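Local coordinates for protein periplasmic beta-glucosidase (Pseudomonas aeruginosa, PDB 6R5V) that probably hydrolyses terminal, non-reducing beta-D-glucosyl residues, releasing beta-D-glucose, as a periplasmic family 3 glycoside hydrolase, at residues H76-A81 and S399-P404; S124-I129 and V175-L180. The protein carries 1 engineered substitution. One frame throughout, in Å; residues are numbered along the deposited sequence.

Contact 1: residues H76-A81 and S399-P404; sequences HAYDVA and SAAGVP. With XYP (beta-D-xylopyranose), chain C.
Ala400 meets Tyr78 and Asp79 with a positive phi (phi 48°, psi -127°), uncommon for a residue with a CB, as the second residue of a type II' turn from Ser399 to Gly402. Its methyl packs where strand 75-78 passes into the following loop: Ala400 CB is 3.7 Å from Tyr78 CE2 and 3.5 Å from Asp79 O. The tyrosine reaches over because its CG stands anti to the backbone N (chi1 -164°), carrying the phenol to the turn, where Tyr78 OH comes within 3.1 Å of Ala400 C and the N of Ala401 lies at the ring edge. A single water completes the junction, donating to Asp79 O and accepting from Ala400 N, each at 2.9 Å. The Asp79 carboxylate leads away from the turn and accepts hydrogen bonds from xylose O3 (2.5 Å to OD1) and O2 (to OD2). The contact thus joins the TIM-barrel domain to the C-terminal domain mainly through the Tyr78 ring, the Ala400 methyl and a bridging water. Strand 75-78 runs between strands 48-50 and 121-122 of the barrel, Val80 packs on helix 100-116, and the turn follows helix 391-394, which Ser399 and Pro404 touch.

Contact 2: residues S124-I129 and V175-L180; sequences SPMVDI and VKHFAL. With XYP (beta-D-xylopyranose), chain C.
Met126 and Lys176 form a single beta bridge in the parallel pattern, Lys176 N bonding to Pro125 O (3.0 Å) and Val127 N to Lys176 O (2.9 Å); cis peptides precede Pro125, His177 and Ala179. Beyond the bridge Asp128 takes over. Its carboxylate receives both nitrogens that His177 turns to it: the backbone N bonds to OD1 on the syn side, 22° out of the carboxylate plane, and ring ND1 of His177 donates to the syn lone pair of Asp128 OD2 over 2.9 Å. That second bond is nearly straight (162°) and lies close to the ring plane. The carboxylate and ring planes are 28° apart, nearly coplanar; the two bonds hold the ring's rotation, with His177 NE2 hydrogen-bonded to xylose O4 (2.7 Å). OD1 is also bonded to Tyr208 OH, a second-shell partner that helps position the aspartate. One face of the imidazole is covered by Lys176 CG, centred above it, and Met126 CG comes obliquely to within 3.7 Å of His177 CE1. The lysine chain runs extended beyond CG past Met126 CB, bringing Lys176 NZ to 2.9 Å from xylose O4; NZ also bonds to Phe123 O. Elsewhere along the bridge, Val127 and Val175 cross at about a right angle, their CG2 methyls 3.6 Å apart. A His-carboxylate pair beside a lysine here forms part of a sugar-binding pocket. Strand 172-178 pairs further with strand 218-221, helix 146-161 packs against Pro125 and Val127, and helix 206-213 lies against Val127 and Val175.

How the contacts relate
Contact 1 and contact 2 have centres about 17 Å apart, yet both supply groups to the same xylose at the C-terminal ends of parallel barrel strands, the usual place of a TIM-barrel active site. Asp79, modelled in two conformers, accepts from O3 and O2 in one of them, while Lys176 and His177 of 175-180 hold O4; Arg137 adds a further bond. O3 is shared, since Lys176 NZ also reaches it weakly. A long, weak ion pair of 3.3 Å between Asp79 OD1 and Lys176 NZ links the two contacts directly. Along the chain contact 2 is nested within the loop closed by contact 1. Contact 1 brings a turn of the C-terminal domain against Tyr78, next to the sugar-binding Asp79.

Contact 1: residues H76-A81 and S399-P404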
loop_
_atom_site.group_PDB
_atom_site.type_symbol
_atom_site.label_atom_id
_atom_site.label_comp_id
_atom_site.label_asym_id
_atom_site.label_seq_id
_atom_site.Cartn_x
_atom_site.Cartn_y
_atom_site.Cartn_z
ATOM N N HIS A 76 -14.770 33.591 -12.895
ATOM C CA HIS A 76 -15.716 32.625 -12.303
ATOM C C HIS A 76 -15.288 31.216 -12.675
ATOM O O HIS A 76 -15.006 30.983 -13.885
ATOM C CB HIS A 76 -17.143 32.893 -12.748
ATOM C CG HIS A 76 -17.720 34.086 -12.084
ATOM N ND1 HIS A 76 -17.434 35.373 -12.497
ATOM C CD2 HIS A 76 -18.558 34.193 -11.026
ATOM C CE1 HIS A 76 -18.063 36.228 -11.700
ATOM N NE2 HIS A 76 -18.789 35.529 -10.816
ATOM N N ALA A 77 -15.168 30.357 -11.658
ATOM C CA ALA A 77 -14.721 28.960 -11.863
ATOM C C ALA A 77 -15.782 27.961 -11.403
ATOM O O ALA A 77 -16.689 28.280 -10.623
ATOM C CB ALA A 77 -13.386 28.728 -11.191
ATOM N N TYR A 78 -15.603 26.737 -11.882
ATOM C CA TYR A 78 -16.476 25.598 -11.509
ATOM C C TYR A 78 -15.726 24.305 -11.773
ATOM O O TYR A 78 -14.662 24.360 -12.342
ATOM C CB TYR A 78 -17.734 25.627 -12.336
ATOM C CG TYR A 78 -18.888 24.790 -11.845
ATOM C CD1 TYR A 78 -19.227 24.683 -10.509
ATOM C CD2 TYR A 78 -19.720 24.208 -12.779
ATOM C CE1 TYR A 78 -20.317 23.935 -10.089
ATOM C CE2 TYR A 78 -20.848 23.519 -12.390
ATOM C CZ TYR A 78 -21.147 23.375 -11.048
ATOM O OH TYR A 78 -22.292 22.707 -10.744
ATOM N N ASP A 79 -16.278 23.208 -11.273
ATOM C CA ASP A 79 -15.707 21.844 -11.416
ATOM C C ASP A 79 -16.410 21.211 -12.624
ATOM O O ASP A 79 -17.352 20.448 -12.422
ATOM C CB ASP A 79 -15.890 21.045 -10.118
ATOM C CG ASP A 79 -14.953 21.396 -8.965
ATOM O OD1 ASP A 79 -13.741 21.197 -9.107
ATOM O OD2 ASP A 79 -15.439 21.805 -7.920
ATOM N N VAL A 80 -15.991 21.576 -13.808
ATOM C CA VAL A 80 -16.506 20.992 -15.053
ATOM C C VAL A 80 -15.497 19.898 -15.378
ATOM O O VAL A 80 -14.427 20.198 -15.920
ATOM C CB VAL A 80 -16.669 22.052 -16.149
ATOM C CG1 VAL A 80 -17.230 21.446 -17.401
ATOM C CG2 VAL A 80 -17.571 23.185 -15.693
ATOM N N ALA A 81 -15.762 18.718 -14.839
ATOM C CA ALA A 81 -14.818 17.592 -14.797
ATOM C C ALA A 81 -15.034 16.719 -16.029
ATOM O O ALA A 81 -14.054 16.345 -16.675
ATOM C CB ALA A 81 -15.017 16.855 -13.491
ATOM N N SER A 399 -20.733 15.686 -11.351
ATOM C CA SER A 399 -21.661 15.895 -12.482
ATOM C C SER A 399 -21.972 17.387 -12.680
ATOM O O SER A 399 -22.828 17.673 -13.506
ATOM C CB SER A 399 -22.933 15.078 -12.265
ATOM O OG SER A 399 -23.574 15.488 -11.078
ATOM N N ALA A 400 -21.237 18.306 -12.047
ATOM C CA ALA A 400 -21.328 19.753 -12.365
ATOM C C ALA A 400 -22.805 20.180 -12.405
ATOM O O ALA A 400 -23.509 19.901 -11.410
ATOM C CB ALA A 400 -20.593 20.001 -13.659
ATOM N N ALA A 401 -23.277 20.829 -13.487
ATOM C CA ALA A 401 -24.651 21.380 -13.575
ATOM C C ALA A 401 -25.570 20.385 -14.298
ATOM O O ALA A 401 -26.704 20.783 -14.690
ATOM C CB ALA A 401 -24.627 22.725 -14.272
ATOM N N GLY A 402 -25.161 19.110 -14.398
ATOM C CA GLY A 402 -26.008 18.039 -14.951
ATOM C C GLY A 402 -27.298 17.904 -14.174
ATOM O O GLY A 402 -27.279 17.919 -12.942
ATOM N N VAL A 403 -28.400 17.756 -14.890
ATOM C CA VAL A 403 -29.758 17.658 -14.316
ATOM C C VAL A 403 -30.131 16.190 -14.415
ATOM O O VAL A 403 -30.304 15.692 -15.529
ATOM C CB VAL A 403 -30.745 18.534 -15.107
ATOM C CG1 VAL A 403 -32.141 18.441 -14.521
ATOM C CG2 VAL A 403 -30.269 19.979 -15.181
ATOM N N PRO A 404 -30.235 15.451 -13.289
ATOM C CA PRO A 404 -30.609 14.042 -13.366
ATOM C C PRO A 404 -31.884 13.783 -14.195
ATOM O O PRO A 404 -31.926 12.832 -14.926
ATOM C CB PRO A 404 -30.803 13.653 -11.901
ATOM C CG PRO A 404 -29.867 14.595 -11.149
ATOM C CD PRO A 404 -29.928 15.891 -11.916
HETATM C C1 XYP C . -13.306 20.385 -3.792
HETATM C C2 XYP C . -12.832 21.315 -4.933
HETATM C C3 XYP C . -12.474 20.456 -6.160
HETATM C C4 XYP C . -11.372 19.491 -5.739
HETATM C C5 XYP C . -11.760 18.661 -4.517
HETATM O O2 XYP C . -13.845 22.319 -5.147
HETATM O O3 XYP C . -11.973 21.142 -7.314
HETATM O O4 XYP C . -11.104 18.628 -6.830
HETATM O O5 XYP C . -12.322 19.393 -3.437
HETATM O O HOH W 1 -18.770 18.762 -10.564
#

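Contact 2: residues S124-I129 and V175-L180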
loop_
_atom_site.group_PDB
_atom_site.type_symbol
_atom_site.label_atom_id
_atom_site.label_comp_id
_atom_site.label_asym_id
_atom_site.label_seq_id
_atom_site.Cartn_x
_atom_site.Cartn_y
_atom_site.Cartn_z
ATOM N N SER A 124 -10.145 21.420 -13.645
ATOM C CA SER A 124 -10.007 20.206 -14.502
ATOM C C SER A 124 -8.909 20.509 -15.515
ATOM O O SER A 124 -8.618 21.683 -15.752
ATOM C CB SER A 124 -11.365 19.849 -15.096
ATOM O OG SER A 124 -11.324 18.928 -16.184
ATOM N N PRO A 125 -8.189 19.516 -16.084
ATOM C CA PRO A 125 -8.399 18.091 -15.842
ATOM C C PRO A 125 -7.775 17.620 -14.514
ATOM O O PRO A 125 -6.814 18.220 -14.041
ATOM C CB PRO A 125 -7.674 17.462 -17.033
ATOM C CG PRO A 125 -6.489 18.397 -17.266
ATOM C CD PRO A 125 -7.017 19.772 -16.930
ATOM N N MET A 126 -8.365 16.568 -13.946
ATOM C CA MET A 126 -7.725 15.745 -12.887
ATOM C C MET A 126 -6.775 14.724 -13.538
ATOM O O MET A 126 -7.217 13.898 -14.339
ATOM C CB MET A 126 -8.809 15.076 -12.048
ATOM C CG MET A 126 -8.284 14.364 -10.796
ATOM S SD MET A 126 -7.687 12.717 -11.188
ATOM C CE MET A 126 -7.728 11.936 -9.573
ATOM N N VAL A 127 -5.487 14.792 -13.239
ATOM C CA VAL A 127 -4.447 13.977 -13.941
ATOM C C VAL A 127 -3.591 13.171 -12.971
ATOM O O VAL A 127 -2.442 12.770 -13.337
ATOM C CB VAL A 127 -3.586 14.864 -14.857
ATOM C CG1 VAL A 127 -4.464 15.588 -15.876
ATOM C CG2 VAL A 127 -2.713 15.849 -14.091
ATOM N N ASP A 128 -4.127 12.900 -11.786
ATOM C CA ASP A 128 -3.423 12.129 -10.730
ATOM C C ASP A 128 -3.376 10.662 -11.159
ATOM O O ASP A 128 -4.435 10.115 -11.453
ATOM C CB ASP A 128 -4.181 12.212 -9.439
ATOM C CG ASP A 128 -4.403 13.611 -8.935
ATOM O OD1 ASP A 128 -3.490 14.438 -9.098
ATOM O OD2 ASP A 128 -5.501 13.865 -8.432
ATOM N N ILE A 129 -2.211 10.038 -11.192
ATOM C CA ILE A 129 -2.115 8.581 -11.517
ATOM C C ILE A 129 -2.756 7.797 -10.373
ATOM O O ILE A 129 -2.503 8.125 -9.196
ATOM C CB ILE A 129 -0.625 8.208 -11.680
ATOM C CG1 ILE A 129 -0.059 8.866 -12.937
ATOM C CG2 ILE A 129 -0.359 6.737 -11.643
ATOM C CD1 ILE A 129 -0.685 8.358 -14.212
ATOM N N VAL A 175 -5.361 22.597 -13.841
ATOM C CA VAL A 175 -4.946 21.163 -13.709
ATOM C C VAL A 175 -4.832 20.811 -12.232
ATOM O O VAL A 175 -4.363 21.642 -11.443
ATOM C CB VAL A 175 -3.658 20.837 -14.478
ATOM C CG1 VAL A 175 -2.430 21.581 -14.030
ATOM C CG2 VAL A 175 -3.397 19.348 -14.522
ATOM N N LYS A 176 -5.300 19.615 -11.860
ATOM C CA LYS A 176 -5.300 19.185 -10.437
ATOM C C LYS A 176 -4.961 17.693 -10.357
ATOM O O LYS A 176 -5.010 16.997 -11.353
ATOM C CB LYS A 176 -6.672 19.527 -9.844
ATOM C CG LYS A 176 -7.817 18.670 -10.349
ATOM C CD LYS A 176 -9.173 19.188 -9.875
ATOM C CE LYS A 176 -10.315 18.278 -10.226
ATOM N NZ LYS A 176 -11.539 18.867 -9.660
ATOM N N HIS A 177 -4.614 17.181 -9.192
ATOM C CA HIS A 177 -4.332 17.875 -7.948
ATOM C C HIS A 177 -2.818 17.806 -7.683
ATOM O O HIS A 177 -2.269 16.711 -7.528
ATOM C CB HIS A 177 -5.061 17.216 -6.787
ATOM C CG HIS A 177 -6.542 17.119 -6.951
ATOM N ND1 HIS A 177 -7.147 16.061 -7.627
ATOM C CD2 HIS A 177 -7.537 17.914 -6.506
ATOM C CE1 HIS A 177 -8.472 16.216 -7.563
ATOM N NE2 HIS A 177 -8.731 17.328 -6.881
ATOM N N PHE A 178 -2.125 18.927 -7.771
ATOM C CA PHE A 178 -0.643 18.965 -7.791
ATOM C C PHE A 178 -0.186 18.893 -6.330
ATOM O O PHE A 178 -0.378 19.867 -5.595
ATOM C CB PHE A 178 -0.195 20.236 -8.500
ATOM C CG PHE A 178 1.283 20.336 -8.743
ATOM C CD1 PHE A 178 1.901 19.412 -9.568
ATOM C CD2 PHE A 178 2.048 21.351 -8.206
ATOM C CE1 PHE A 178 3.253 19.530 -9.879
ATOM C CE2 PHE A 178 3.385 21.485 -8.540
ATOM C CZ PHE A 178 3.988 20.559 -9.354
ATOM N N ALA A 179 0.337 17.738 -5.867
ATOM C CA ALA A 179 0.646 16.574 -6.682
ATOM C C ALA A 179 0.568 15.286 -5.850
ATOM O O ALA A 179 0.700 15.346 -4.611
ATOM C CB ALA A 179 2.052 16.736 -7.239
ATOM N N LEU A 180 0.465 14.155 -6.559
ATOM C CA LEU A 180 0.612 12.750 -6.072
ATOM C C LEU A 180 -0.625 12.324 -5.264
ATOM O O LEU A 180 -0.533 11.356 -4.481
ATOM C CB LEU A 180 1.844 12.596 -5.171
ATOM C CG LEU A 180 3.153 13.233 -5.642
ATOM C CD1 LEU A 180 4.309 12.820 -4.747
ATOM C CD2 LEU A 180 3.451 12.868 -7.091
HETATM C C1 XYP C . -13.306 20.385 -3.792
HETATM C C2 XYP C . -12.832 21.315 -4.933
HETATM C C3 XYP C . -12.474 20.456 -6.160
HETATM C C4 XYP C . -11.372 19.491 -5.739
HETATM C C5 XYP C . -11.760 18.661 -4.517
HETATM O O2 XYP C . -13.845 22.319 -5.147
HETATM O O3 XYP C . -11.973 21.142 -7.314
HETATM O O4 XYP C . -11.104 18.628 -6.830
HETATM O O5 XYP C . -12.322 19.393 -3.437
#